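PDB 6GNF: glycogen synthase from Cyanobacterium sp. CLg1, which is a bacterial glycogen (starch) synthase of the glycosyltransferase class, built from two sheet-and-helix domains and holding ADP and a glycan in this structure. Local coordinates for residues 349-354 with 501-506. Numbering follows the deposited sequence.
Sequences DIPLFG and KALQEY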
loop_
_atom_site.group_PDB
_atom_site.type_symbol
_atom_site.label_atom_id
_atom_site.label_comp_id
_atom_site.label_asym_id
_atom_site.label_seq_id
_atom_site.Cartn_x
_atom_site.Cartn_y
_atom_site.Cartn_z
ATOM N N ASP A 349 21.287 -24.320 -10.317
ATOM C CA ASP A 349 22.375 -23.443 -10.763
ATOM C C ASP A 349 21.947 -22.366 -11.760
ATOM O O ASP A 349 22.773 -21.552 -12.165
ATOM C CB ASP A 349 23.500 -24.270 -11.392
ATOM C CG ASP A 349 24.142 -25.220 -10.405
ATOM O OD1 ASP A 349 23.876 -25.089 -9.193
ATOM O OD2 ASP A 349 24.937 -26.078 -10.839
ATOM N N ILE A 350 20.695 -22.396 -12.207
ATOM C CA ILE A 350 20.178 -21.344 -13.086
ATOM C C ILE A 350 19.583 -20.235 -12.226
ATOM O O ILE A 350 18.661 -20.497 -11.456
ATOM C CB ILE A 350 19.096 -21.875 -14.046
ATOM C CG1 ILE A 350 19.708 -22.891 -15.013
ATOM C CG2 ILE A 350 18.470 -20.733 -14.839
ATOM C CD1 ILE A 350 18.684 -23.738 -15.738
ATOM N N PRO A 351 20.095 -18.995 -12.364
ATOM C CA PRO A 351 19.577 -17.908 -11.527
ATOM C C PRO A 351 18.117 -17.605 -11.842
ATOM O O PRO A 351 17.756 -17.494 -13.013
ATOM C CB PRO A 351 20.473 -16.718 -11.888
ATOM C CG PRO A 351 20.989 -17.022 -13.250
ATOM C CD PRO A 351 21.100 -18.516 -13.332
ATOM N N LEU A 352 17.298 -17.469 -10.802
ATOM C CA LEU A 352 15.863 -17.274 -10.971
ATOM C C LEU A 352 15.419 -15.925 -10.421
ATOM O O LEU A 352 15.742 -15.575 -9.291
ATOM C CB LEU A 352 15.095 -18.401 -10.278
ATOM C CG LEU A 352 13.609 -18.519 -10.643
ATOM C CD1 LEU A 352 13.156 -19.966 -10.601
ATOM C CD2 LEU A 352 12.722 -17.683 -9.738
ATOM N N PHE A 353 14.671 -15.185 -11.240
ATOM C CA PHE A 353 14.084 -13.895 -10.865
ATOM C C PHE A 353 12.584 -14.047 -10.633
ATOM O O PHE A 353 11.891 -14.681 -11.424
ATOM C CB PHE A 353 14.290 -12.873 -11.984
ATOM C CG PHE A 353 15.717 -12.451 -12.172
ATOM C CD1 PHE A 353 16.573 -13.193 -12.966
ATOM C CD2 PHE A 353 16.198 -11.295 -11.571
ATOM C CE1 PHE A 353 17.889 -12.799 -13.149
ATOM C CE2 PHE A 353 17.513 -10.895 -11.747
ATOM C CZ PHE A 353 18.361 -11.647 -12.538
ATOM N N GLY A 354 12.081 -13.458 -9.553
ATOM C CA GLY A 354 10.661 -13.532 -9.220
ATOM C C GLY A 354 10.012 -12.162 -9.105
ATOM O O GLY A 354 10.563 -11.256 -8.479
ATOM N N LYS A 501 23.944 -6.447 -13.653
ATOM C CA LYS A 501 24.751 -6.128 -12.479
ATOM C C LYS A 501 24.699 -7.285 -11.490
ATOM O O LYS A 501 25.726 -7.721 -10.984
ATOM C CB LYS A 501 24.251 -4.864 -11.783
ATOM C CG LYS A 501 24.840 -3.548 -12.255
ATOM C CD LYS A 501 24.232 -2.416 -11.422
ATOM C CE LYS A 501 24.882 -1.068 -11.680
ATOM N NZ LYS A 501 24.567 -0.552 -13.039
ATOM N N ALA A 502 23.493 -7.776 -11.222
ATOM C CA ALA A 502 23.282 -8.838 -10.244
ATOM C C ALA A 502 23.872 -10.167 -10.691
ATOM O O ALA A 502 24.496 -10.867 -9.892
ATOM C CB ALA A 502 21.801 -9.004 -9.947
ATOM N N LEU A 503 23.664 -10.510 -11.959
ATOM C CA LEU A 503 24.122 -11.796 -12.490
ATOM C C LEU A 503 25.643 -11.887 -12.559
ATOM O O LEU A 503 26.196 -12.976 -12.514
ATOM C CB LEU A 503 23.514 -12.072 -13.870
ATOM C CG LEU A 503 22.010 -12.380 -13.898
ATOM C CD1 LEU A 503 21.530 -12.557 -15.331
ATOM C CD2 LEU A 503 21.678 -13.616 -13.072
ATOM N N GLN A 504 26.316 -10.745 -12.664
ATOM C CA GLN A 504 27.771 -10.702 -12.610
ATOM C C GLN A 504 28.317 -11.304 -11.318
ATOM O O GLN A 504 29.420 -11.833 -11.305
ATOM C CB GLN A 504 28.257 -9.261 -12.708
ATOM C CG GLN A 504 28.102 -8.631 -14.090
ATOM C CD GLN A 504 29.345 -8.764 -14.940
ATOM O OE1 GLN A 504 30.184 -9.631 -14.691
ATOM N NE2 GLN A 504 29.456 -7.936 -15.968
ATOM N N GLU A 505 27.539 -11.229 -10.240
ATOM C CA GLU A 505 27.949 -11.784 -8.945
ATOM C C GLU A 505 27.275 -13.109 -8.596
ATOM O O GLU A 505 27.617 -13.720 -7.584
ATOM C CB GLU A 505 27.661 -10.784 -7.825
ATOM C CG GLU A 505 28.544 -9.550 -7.843
ATOM C CD GLU A 505 28.272 -8.618 -6.677
ATOM O OE1 GLU A 505 28.628 -7.429 -6.798
ATOM O OE2 GLU A 505 27.711 -9.051 -5.646
ATOM N N TYR A 506 26.331 -13.561 -9.416
ATOM C CA TYR A 506 25.573 -14.767 -9.096
ATOM C C TYR A 506 26.498 -15.959 -8.867
ATOM O O TYR A 506 27.376 -16.235 -9.683
ATOM C CB TYR A 506 24.566 -15.107 -10.200
ATOM C CG TYR A 506 23.824 -16.403 -9.937
ATOM C CD1 TYR A 506 22.901 -16.502 -8.899
ATOM C CD2 TYR A 506 24.061 -17.534 -10.711
ATOM C CE1 TYR A 506 22.232 -17.690 -8.646
ATOM C CE2 TYR A 506 23.398 -18.724 -10.462
ATOM C CZ TYR A 506 22.484 -18.796 -9.427
ATOM O OH TYR A 506 21.806 -19.956 -9.155
#
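P351 lies over one face of the Y506 ring: its CB stands 3.6 Å from the ring centroid and only 2° off the normal, which defines a centred CH-pi contact. CD reaches toward the ring margin, 3.7 Å from CE2 of Y506. The same pyrrolidine ring meets L503 at about a right angle, and the 3.5 Å between CG of P351 and CD2 of L503 is tighter than usual carbon packing. CD2 of L503 also touches F353, 3.9 Å from its CE1; CG of L503 meets the phenyl edge in its plane, 4.0 Å from CZ of F353. At the margin of the tyrosine, the backbone O of D349 sits near the ring plane, 3.4 Å from CE2 of Y506. With CG of Y506 anti to the backbone N (chi1 176°), the ring extends from the chain beyond the helix toward P351. E505 N donates to A502 O, three residues back, at 3.1 Å. Further out, F511 meets the Y506 ring edge-to-face, Y426 stacks on F353, and P351 and F353 hydrogen-bond through their backbones to strand 381-385. The loop leading into central strand 352-356 thus packs on the tyrosine that follows helix 485-503, and L503 on F353 adds a helix-on-strand contact, in the parallel-sheet, Rossmann-like C-terminal domain of a GT-B glycosyltransferase.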